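Local coordinates for protein TrwC (Escherichia coli, PDB 2CDM) that probably binds and nicks plasmid DNA at its transfer origin to start bacterial conjugation, here as the N-terminal relaxase domain in complex with DNA, at residues A[7-12]-A[80-85]; A[92-97]-A[158-163]. The protein carries 1 engineered substitution. One frame throughout, in Å; residues are numbered along the deposited sequence.

Contact 1: residues A[7-12]-A[80-85]; sequences LTRQDI and ERIGLD. With nucleotides of chain B.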
loop_
_atom_site.group_PDB
_atom_site.type_symbol
_atom_site.label_atom_id
_atom_site.label_comp_id
_atom_site.label_asym_id
_atom_site.label_seq_id
_atom_site.Cartn_x
_atom_site.Cartn_y
_atom_site.Cartn_z
ATOM N N LEU A 7 4.341 -10.930 2.585
ATOM C CA LEU A 7 5.779 -10.791 2.462
ATOM C C LEU A 7 6.498 -11.948 3.159
ATOM O O LEU A 7 6.230 -12.246 4.321
ATOM C CB LEU A 7 6.206 -9.442 3.049
ATOM C CG LEU A 7 6.518 -8.229 2.158
ATOM C CD1 LEU A 7 5.734 -8.204 0.861
ATOM C CD2 LEU A 7 6.306 -6.942 2.927
ATOM N N THR A 8 7.404 -12.606 2.442
ATOM C CA THR A 8 8.133 -13.751 2.996
ATOM C C THR A 8 9.616 -13.440 3.256
ATOM O O THR A 8 10.121 -12.412 2.826
ATOM C CB THR A 8 8.016 -14.988 2.085
ATOM O OG1 THR A 8 8.562 -14.683 0.793
ATOM C CG2 THR A 8 6.565 -15.423 1.934
ATOM N N ARG A 9 10.307 -14.341 3.956
ATOM C CA ARG A 9 11.718 -14.145 4.337
ATOM C C ARG A 9 12.644 -13.771 3.185
ATOM O O ARG A 9 13.607 -13.027 3.385
ATOM C CB ARG A 9 12.264 -15.370 5.075
ATOM C CG ARG A 9 13.659 -15.175 5.684
ATOM C CD ARG A 9 13.617 -14.517 7.067
ATOM N NE ARG A 9 14.915 -13.953 7.457
ATOM C CZ ARG A 9 15.364 -13.873 8.709
ATOM N NH1 ARG A 9 14.637 -14.335 9.725
ATOM N NH2 ARG A 9 16.553 -13.333 8.947
ATOM N N GLN A 10 12.351 -14.273 1.987
ATOM C CA GLN A 10 13.084 -13.884 0.774
ATOM C C GLN A 10 12.861 -12.416 0.334
ATOM O O GLN A 10 13.566 -11.924 -0.545
ATOM C CB GLN A 10 12.763 -14.851 -0.382
ATOM C CG GLN A 10 11.423 -14.598 -1.091
ATOM C CD GLN A 10 10.868 -15.841 -1.785
ATOM O OE1 GLN A 10 10.418 -16.792 -1.132
ATOM N NE2 GLN A 10 10.881 -15.829 -3.114
ATOM N N ASP A 11 11.879 -11.739 0.940
ATOM C CA ASP A 11 11.545 -10.336 0.642
ATOM C C ASP A 11 12.236 -9.346 1.591
ATOM O O ASP A 11 11.962 -8.140 1.540
ATOM C CB ASP A 11 10.029 -10.116 0.727
ATOM C CG ASP A 11 9.255 -10.872 -0.338
ATOM O OD1 ASP A 11 9.627 -10.769 -1.529
ATOM O OD2 ASP A 11 8.257 -11.548 0.008
ATOM N N ILE A 12 13.136 -9.848 2.439
ATOM C CA ILE A 12 13.763 -9.047 3.507
ATOM C C ILE A 12 14.715 -7.935 3.015
ATOM O O ILE A 12 15.062 -7.019 3.781
ATOM C CB ILE A 12 14.473 -9.957 4.553
ATOM C CG1 ILE A 12 14.474 -9.301 5.944
ATOM C CG2 ILE A 12 15.886 -10.360 4.067
ATOM C CD1 ILE A 12 14.179 -10.266 7.089
ATOM N N GLU A 80 8.757 -18.700 5.980
ATOM C CA GLU A 80 8.357 -17.838 7.093
ATOM C C GLU A 80 7.862 -16.468 6.598
ATOM O O GLU A 80 8.314 -15.963 5.560
ATOM C CB GLU A 80 9.446 -17.735 8.178
ATOM C CG GLU A 80 10.536 -16.704 7.955
ATOM C CD GLU A 80 11.340 -16.416 9.226
ATOM O OE1 GLU A 80 10.777 -15.809 10.168
ATOM O OE2 GLU A 80 12.539 -16.789 9.276
ATOM N N ARG A 81 6.916 -15.889 7.332
ATOM C CA ARG A 81 6.261 -14.651 6.914
ATOM C C ARG A 81 6.751 -13.449 7.716
ATOM O O ARG A 81 6.559 -13.382 8.929
ATOM C CB ARG A 81 4.737 -14.793 7.008
ATOM C CG ARG A 81 4.144 -15.682 5.931
ATOM C CD ARG A 81 2.697 -16.049 6.206
ATOM N NE ARG A 81 2.108 -16.716 5.050
ATOM C CZ ARG A 81 0.821 -17.032 4.913
ATOM N NH1 ARG A 81 -0.066 -16.763 5.861
ATOM N NH2 ARG A 81 0.414 -17.628 3.808
ATOM N N ILE A 82 7.380 -12.501 7.025
ATOM C CA ILE A 82 7.921 -11.298 7.656
ATOM C C ILE A 82 6.907 -10.159 7.802
ATOM O O ILE A 82 7.130 -9.220 8.561
ATOM C CB ILE A 82 9.182 -10.770 6.926
ATOM C CG1 ILE A 82 8.853 -10.353 5.490
ATOM C CG2 ILE A 82 10.334 -11.800 6.992
ATOM C CD1 ILE A 82 9.969 -9.562 4.794
ATOM N N GLY A 83 5.790 -10.244 7.086
ATOM C CA GLY A 83 4.799 -9.191 7.123
ATOM C C GLY A 83 3.734 -9.308 6.061
ATOM O O GLY A 83 3.655 -10.317 5.349
ATOM N N LEU A 84 2.896 -8.273 5.987
ATOM C CA LEU A 84 1.832 -8.163 5.004
ATOM C C LEU A 84 1.837 -6.736 4.463
ATOM O O LEU A 84 1.596 -5.784 5.217
ATOM C CB LEU A 84 0.483 -8.510 5.640
ATOM C CG LEU A 84 -0.803 -8.324 4.815
ATOM C CD1 LEU A 84 -0.883 -9.300 3.658
ATOM C CD2 LEU A 84 -2.061 -8.408 5.681
ATOM N N ASP A 85 2.124 -6.590 3.165
ATOM C CA ASP A 85 2.191 -5.276 2.519
ATOM C C ASP A 85 0.845 -4.842 1.955
ATOM O O ASP A 85 0.311 -5.493 1.064
ATOM C CB ASP A 85 3.225 -5.277 1.390
ATOM C CG ASP A 85 3.387 -3.895 0.727
ATOM O OD1 ASP A 85 2.660 -2.932 1.083
ATOM O OD2 ASP A 85 4.251 -3.761 -0.163
ATOM P P DG B 15 2.998 -17.790 10.138
ATOM O OP1 DG B 15 3.832 -16.613 9.788
ATOM O OP2 DG B 15 1.543 -17.702 10.419
ATOM O "O5'" DG B 15 3.133 -18.856 8.971
ATOM C "C5'" DG B 15 4.383 -19.170 8.364
ATOM C "C4'" DG B 15 4.153 -20.276 7.342
ATOM O "O4'" DG B 15 3.326 -21.307 7.925
ATOM C "C3'" DG B 15 3.411 -19.848 6.087
ATOM O "O3'" DG B 15 3.901 -20.628 5.036
ATOM C "C2'" DG B 15 1.951 -20.166 6.386
ATOM C "C1'" DG B 15 2.101 -21.417 7.239
ATOM N N9 DG B 15 1.082 -21.625 8.260
ATOM C C8 DG B 15 0.537 -20.720 9.129
ATOM N N7 DG B 15 -0.361 -21.242 9.931
ATOM C C5 DG B 15 -0.402 -22.575 9.575
ATOM C C6 DG B 15 -1.170 -23.644 10.086
ATOM O O6 DG B 15 -2.000 -23.626 10.992
ATOM N N1 DG B 15 -0.903 -24.848 9.440
ATOM C C2 DG B 15 0.006 -24.991 8.421
ATOM N N2 DG B 15 0.145 -26.214 7.910
ATOM N N3 DG B 15 0.731 -24.003 7.925
ATOM C C4 DG B 15 0.480 -22.823 8.548
ATOM P P DG B 17 -0.546 -22.700 -0.259
ATOM O OP1 DG B 17 -0.576 -23.964 -1.040
ATOM O OP2 DG B 17 0.487 -21.683 -0.574
ATOM O "O5'" DG B 17 -1.994 -22.032 -0.300
ATOM C "C5'" DG B 17 -3.114 -22.874 -0.121
ATOM C "C4'" DG B 17 -4.385 -22.069 0.093
ATOM O "O4'" DG B 17 -4.442 -21.549 1.455
ATOM C "C3'" DG B 17 -4.583 -20.893 -0.862
ATOM O "O3'" DG B 17 -5.892 -21.014 -1.381
ATOM C "C2'" DG B 17 -4.376 -19.659 0.031
ATOM C "C1'" DG B 17 -4.748 -20.166 1.422
ATOM N N9 DG B 17 -3.986 -19.528 2.484
ATOM C C8 DG B 17 -2.629 -19.314 2.519
ATOM N N7 DG B 17 -2.226 -18.719 3.608
ATOM C C5 DG B 17 -3.394 -18.530 4.343
ATOM C C6 DG B 17 -3.596 -17.923 5.607
ATOM O O6 DG B 17 -2.733 -17.426 6.349
ATOM N N1 DG B 17 -4.945 -17.935 5.982
ATOM C C2 DG B 17 -5.975 -18.457 5.228
ATOM N N2 DG B 17 -7.220 -18.383 5.723
ATOM N N3 DG B 17 -5.787 -19.014 4.046
ATOM C C4 DG B 17 -4.486 -19.020 3.663
ATOM P P DC B 16 3.665 -20.228 3.510
ATOM O OP1 DC B 16 4.745 -20.900 2.745
ATOM O OP2 DC B 16 3.520 -18.756 3.408
ATOM O "O5'" DC B 16 2.266 -20.940 3.192
ATOM C "C5'" DC B 16 2.228 -22.333 2.972
ATOM C "C4'" DC B 16 0.841 -22.910 3.190
ATOM O "O4'" DC B 16 0.375 -22.669 4.527
ATOM C "C3'" DC B 16 -0.279 -22.353 2.342
ATOM O "O3'" DC B 16 -0.383 -23.206 1.246
ATOM C "C2'" DC B 16 -1.525 -22.554 3.202
ATOM C "C1'" DC B 16 -0.981 -23.046 4.534
ATOM N N1 DC B 16 -1.674 -22.428 5.712
ATOM C C2 DC B 16 -2.475 -23.216 6.545
ATOM O O2 DC B 16 -2.587 -24.418 6.292
ATOM N N3 DC B 16 -3.099 -22.638 7.607
ATOM C C4 DC B 16 -2.944 -21.330 7.841
ATOM N N4 DC B 16 -3.561 -20.783 8.891
ATOM C C5 DC B 16 -2.135 -20.511 7.007
ATOM C C6 DC B 16 -1.530 -21.093 5.969
#
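A classic beta bulge joins L7 to I82 and G83, where the end of strand 2-8 meets the start of strand 81-89. L7 N donates to G83 O at 2.9 Å, and L7 O receives I82 N at 2.9 Å and, weakly, G83 N; two successive residues thus face one. Past the bulge the chain bends into a 3-10 turn, tied on by R9 N to E80 O at 3.0 Å. R9 and E80 then run side by side to a salt bridge, R9 NH1 to E80 OE2 at 3.3 Å, reached from above a carboxylate turned 51° from the guanidinium. I82 fills the elbow: CG1 sits between its backbone N and carbonyl carbon (chi1 63°), lying against L7 CB, while CD1 reaches T8 O and CG2 meets I12 CD1.

R81 turns to the DNA instead. Its extended chain delivers a guanidinium: R81 NH1 bonds O6 of DG17 of chain B at 2.8 Å and R81 NH2 bonds N7 of the same base at 2.9 Å, a bidentate reading of a guanine's Hoogsteen edge. R81 NE bonds OP2 of DC16 of chain B at 3.0 Å, and the sugar of DG15 of chain B lies over one face of the guanidinium. A leucine in place of R81 would probably leave O6 and N7 of DG17 of chain B without these donors and the DC16 phosphate without this charge beside it.

In the sheet, strand 81-89 has strand 2-8 as one neighbour and strand 158-171 as another; L7 packs on V165 of the latter, and L84 rests on I185 and V186 of helix 183-186.

Contact 2: residues A[92-97]-A[158-163]; sequences KSVSLQ and PQLHTH. With nucleotides of chain B.
K92 and P158 meet where the first turn of helix 92-102 crosses the start of strand 158-171, and the lysine illustrates how one side chain can join helix, strand and nucleic acid. K92 CB lies 3.5 Å from O4' of the DT23 sugar of chain B. With CG anti to the backbone N (chi1 -170°) and bends at chi2 and chi3, the chain curls back over the strand, bringing K92 CD to 3.5 Å from P158 O. K92 CE passes O3' of DT23 of chain B at 3.4 Å. K92 NZ ends among three oxygens: P158 O at 2.7 Å, OP1 of DC24 of chain B at 2.8 Å and, from above its amide plane, Q159 OE1 at 3.0 Å. The lysine charge is thus likely to offset that of the phosphate.

Q159 crosses K92 at about a right angle and divides its amide: OE1 serves the lysine, while Q159 NE2 bonds O2 of DT23 of chain B at 2.7 Å, touching the base itself. In the backbone, L160 N points almost straight at S95 OG (2.6 Å, 172°), and the same hydroxyl donates to a water that passes the bond on to Q159 OE1. L96 CD1 on P158 CG adds an apolar touch.

Further along the strand, H161 ND1 bonds Q159 O in the plane of its ring, which holds NE2 on the side of the phosphate of DA26 of chain B. H161 and H163, with H150, bind zinc or copper in other structures of this protein.

The axes of helix segment 92-97 and strand segment 158-163 run at 101° to each other. Strand 158-171 hydrogen-bonds to strand 145-152 and to strand 81-89, while the L160 side chain packs on I107 and H110 of helix 104-123.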
loop_
_atom_site.group_PDB
_atom_site.type_symbol
_atom_site.label_atom_id
_atom_site.label_comp_id
_atom_site.label_asym_id
_atom_site.label_seq_id
_atom_site.Cartn_x
_atom_site.Cartn_y
_atom_site.Cartn_z
ATOM N N LYS A 92 -5.155 8.731 -10.579
ATOM C CA LYS A 92 -4.082 9.390 -11.309
ATOM C C LYS A 92 -4.173 10.911 -11.242
ATOM O O LYS A 92 -3.154 11.590 -11.077
ATOM C CB LYS A 92 -4.001 8.889 -12.752
ATOM C CG LYS A 92 -2.755 9.356 -13.503
ATOM C CD LYS A 92 -1.453 8.908 -12.838
ATOM C CE LYS A 92 -1.047 7.514 -13.283
ATOM N NZ LYS A 92 0.292 7.168 -12.771
ATOM N N SER A 93 -5.381 11.448 -11.343
ATOM C CA SER A 93 -5.557 12.884 -11.279
ATOM C C SER A 93 -5.088 13.444 -9.935
ATOM O O SER A 93 -4.546 14.566 -9.877
ATOM C CB SER A 93 -7.012 13.250 -11.505
ATOM O OG SER A 93 -7.797 12.684 -10.485
ATOM N N VAL A 94 -5.292 12.670 -8.866
ATOM C CA VAL A 94 -4.808 13.042 -7.537
ATOM C C VAL A 94 -3.278 13.042 -7.539
ATOM O O VAL A 94 -2.645 13.980 -7.054
ATOM C CB VAL A 94 -5.387 12.114 -6.438
ATOM C CG1 VAL A 94 -4.752 12.377 -5.109
ATOM C CG2 VAL A 94 -6.887 12.312 -6.320
ATOM N N SER A 95 -2.683 12.013 -8.129
ATOM C CA SER A 95 -1.232 11.958 -8.263
ATOM C C SER A 95 -0.699 13.154 -9.037
ATOM O O SER A 95 0.321 13.737 -8.668
ATOM C CB SER A 95 -0.791 10.661 -8.935
ATOM O OG SER A 95 -0.852 9.574 -8.018
ATOM N N LEU A 96 -1.402 13.531 -10.091
ATOM C CA LEU A 96 -1.002 14.669 -10.880
ATOM C C LEU A 96 -1.009 15.956 -10.058
ATOM O O LEU A 96 0.021 16.660 -9.968
ATOM C CB LEU A 96 -1.906 14.792 -12.103
ATOM C CG LEU A 96 -1.528 14.098 -13.419
ATOM C CD1 LEU A 96 -0.342 13.148 -13.319
ATOM C CD2 LEU A 96 -2.739 13.392 -13.982
ATOM N N GLN A 97 -2.149 16.260 -9.440
ATOM C CA GLN A 97 -2.255 17.472 -8.633
ATOM C C GLN A 97 -1.241 17.483 -7.483
ATOM O O GLN A 97 -0.671 18.520 -7.166
ATOM C CB GLN A 97 -3.671 17.645 -8.098
ATOM C CG GLN A 97 -4.009 19.059 -7.677
ATOM C CD GLN A 97 -4.537 19.910 -8.820
ATOM O OE1 GLN A 97 -5.284 19.433 -9.683
ATOM N NE2 GLN A 97 -4.142 21.184 -8.835
ATOM N N PRO A 158 4.069 9.943 -12.550
ATOM C CA PRO A 158 3.715 10.313 -11.169
ATOM C C PRO A 158 2.670 9.353 -10.631
ATOM O O PRO A 158 1.688 9.034 -11.331
ATOM C CB PRO A 158 3.142 11.721 -11.299
ATOM C CG PRO A 158 2.789 11.871 -12.730
ATOM C CD PRO A 158 3.666 10.964 -13.526
ATOM N N GLN A 159 2.904 8.861 -9.419
ATOM C CA GLN A 159 2.073 7.813 -8.854
ATOM C C GLN A 159 2.144 7.842 -7.332
ATOM O O GLN A 159 3.036 7.254 -6.725
ATOM C CB GLN A 159 2.521 6.460 -9.405
ATOM C CG GLN A 159 1.724 5.265 -8.925
ATOM C CD GLN A 159 0.250 5.281 -9.338
ATOM O OE1 GLN A 159 -0.231 6.187 -10.015
ATOM N NE2 GLN A 159 -0.467 4.261 -8.921
ATOM N N LEU A 160 1.205 8.547 -6.713
ATOM C CA LEU A 160 1.208 8.704 -5.260
ATOM C C LEU A 160 0.746 7.393 -4.615
ATOM O O LEU A 160 -0.365 6.920 -4.887
ATOM C CB LEU A 160 0.319 9.877 -4.868
ATOM C CG LEU A 160 0.053 10.212 -3.398
ATOM C CD1 LEU A 160 1.345 10.440 -2.604
ATOM C CD2 LEU A 160 -0.885 11.434 -3.327
ATOM N N HIS A 161 1.612 6.787 -3.807
ATOM C CA HIS A 161 1.282 5.528 -3.171
ATOM C C HIS A 161 2.072 5.225 -1.906
ATOM O O HIS A 161 3.231 5.602 -1.780
ATOM C CB HIS A 161 1.348 4.362 -4.154
ATOM C CG HIS A 161 2.726 3.986 -4.587
ATOM N ND1 HIS A 161 3.446 4.723 -5.501
ATOM C CD2 HIS A 161 3.486 2.903 -4.295
ATOM C CE1 HIS A 161 4.610 4.133 -5.723
ATOM N NE2 HIS A 161 4.661 3.024 -5.002
ATOM N N THR A 162 1.421 4.553 -0.965
ATOM C CA THR A 162 2.011 4.285 0.313
ATOM C C THR A 162 2.010 2.801 0.540
ATOM O O THR A 162 0.972 2.158 0.412
ATOM C CB THR A 162 1.253 5.000 1.412
ATOM O OG1 THR A 162 1.396 6.406 1.213
ATOM C CG2 THR A 162 1.802 4.649 2.769
ATOM N N HIS A 163 3.195 2.263 0.823
ATOM C CA HIS A 163 3.344 0.898 1.278
ATOM C C HIS A 163 3.134 0.853 2.781
ATOM O O HIS A 163 3.889 1.459 3.548
ATOM C CB HIS A 163 4.742 0.391 0.970
ATOM C CG HIS A 163 5.007 0.204 -0.484
ATOM N ND1 HIS A 163 4.668 -0.953 -1.158
ATOM C CD2 HIS A 163 5.594 1.017 -1.393
ATOM C CE1 HIS A 163 5.031 -0.837 -2.424
ATOM N NE2 HIS A 163 5.597 0.347 -2.592
ATOM P P DT B 23 -7.648 3.950 -14.137
ATOM O OP1 DT B 23 -8.059 5.344 -13.849
ATOM O OP2 DT B 23 -8.073 3.306 -15.405
ATOM O "O5'" DT B 23 -6.054 3.810 -13.996
ATOM C "C5'" DT B 23 -5.166 4.819 -14.513
ATOM C "C4'" DT B 23 -3.891 4.968 -13.684
ATOM O "O4'" DT B 23 -4.161 5.466 -12.342
ATOM C "C3'" DT B 23 -3.021 3.738 -13.445
ATOM O "O3'" DT B 23 -1.712 4.207 -13.242
ATOM C "C2'" DT B 23 -3.515 3.181 -12.127
ATOM C "C1'" DT B 23 -3.771 4.487 -11.386
ATOM N N1 DT B 23 -4.802 4.408 -10.286
ATOM C C2 DT B 23 -4.334 4.171 -9.026
ATOM O O2 DT B 23 -3.167 4.013 -8.745
ATOM N N3 DT B 23 -5.293 4.134 -8.067
ATOM C C4 DT B 23 -6.640 4.298 -8.203
ATOM O O4 DT B 23 -7.358 4.224 -7.222
ATOM C C5 DT B 23 -7.103 4.541 -9.551
ATOM C C7 DT B 23 -8.580 4.739 -9.815
ATOM C C6 DT B 23 -6.162 4.586 -10.523
ATOM P P DA B 26 6.994 -0.835 -6.103
ATOM O OP1 DA B 26 7.677 0.470 -6.053
ATOM O OP2 DA B 26 7.081 -1.648 -7.338
ATOM O "O5'" DA B 26 7.471 -1.701 -4.832
ATOM C "C5'" DA B 26 7.479 -3.139 -4.828
ATOM C "C4'" DA B 26 6.645 -3.686 -3.676
ATOM O "O4'" DA B 26 5.236 -3.563 -3.989
ATOM C "C3'" DA B 26 6.808 -5.162 -3.339
ATOM O "O3'" DA B 26 7.899 -5.341 -2.461
ATOM C "C2'" DA B 26 5.496 -5.497 -2.636
ATOM C "C1'" DA B 26 4.506 -4.592 -3.361
ATOM N N9 DA B 26 3.763 -5.310 -4.381
ATOM C C8 DA B 26 4.249 -5.937 -5.501
ATOM N N7 DA B 26 3.324 -6.515 -6.230
ATOM C C5 DA B 26 2.154 -6.241 -5.539
ATOM C C6 DA B 26 0.805 -6.569 -5.787
ATOM N N6 DA B 26 0.397 -7.276 -6.846
ATOM N N1 DA B 26 -0.108 -6.131 -4.892
ATOM C C2 DA B 26 0.298 -5.418 -3.823
ATOM N N3 DA B 26 1.528 -5.040 -3.487
ATOM C C4 DA B 26 2.410 -5.492 -4.397
ATOM P P DC B 24 -0.424 3.498 -13.855
ATOM O OP1 DC B 24 0.635 4.460 -13.504
ATOM O OP2 DC B 24 -0.670 3.048 -15.247
ATOM O "O5'" DC B 24 -0.282 2.190 -12.971
ATOM C "C5'" DC B 24 0.107 2.286 -11.616
ATOM C "C4'" DC B 24 0.283 0.894 -11.049
ATOM O "O4'" DC B 24 -0.982 0.228 -11.197
ATOM C "C3'" DC B 24 1.316 0.039 -11.762
ATOM O "O3'" DC B 24 2.177 -0.555 -10.824
ATOM C "C2'" DC B 24 0.505 -1.004 -12.508
ATOM C "C1'" DC B 24 -0.787 -1.055 -11.706
ATOM N N1 DC B 24 -1.987 -1.333 -12.521
ATOM C C2 DC B 24 -2.475 -2.645 -12.568
ATOM O O2 DC B 24 -1.856 -3.498 -11.914
ATOM N N3 DC B 24 -3.581 -2.930 -13.310
ATOM C C4 DC B 24 -4.175 -1.939 -13.975
ATOM N N4 DC B 24 -5.260 -2.223 -14.703
ATOM C C5 DC B 24 -3.698 -0.589 -13.945
ATOM C C6 DC B 24 -2.609 -0.326 -13.211
HETATM O O HOH W 1 -2.133 7.687 -9.255
#

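In the fold
Contacts 1 and 2 lie on opposite sides of the chain's centre, their own centres 26 Å apart, yet they share one antiparallel sheet in which strands 81-89 and 158-171 are neighbours. They also touch: D85 OD2 of contact 1 lies 3.0 Å from H163 ND1 of contact 2, a probable hydrogen bond from one segment to a metal-binding histidine of the other. Along the chain they come in series, strand 81-89 being followed by helix 92-102. Each meets a different part of DNA chain B: nucleotides 15 to 17 at contact 1, and at contact 2 nucleotides 23 and 24, which are hydrogen-bonded, with 26 close to the histidines, consistent with hairpin recognition at one end and cleavage near the histidines.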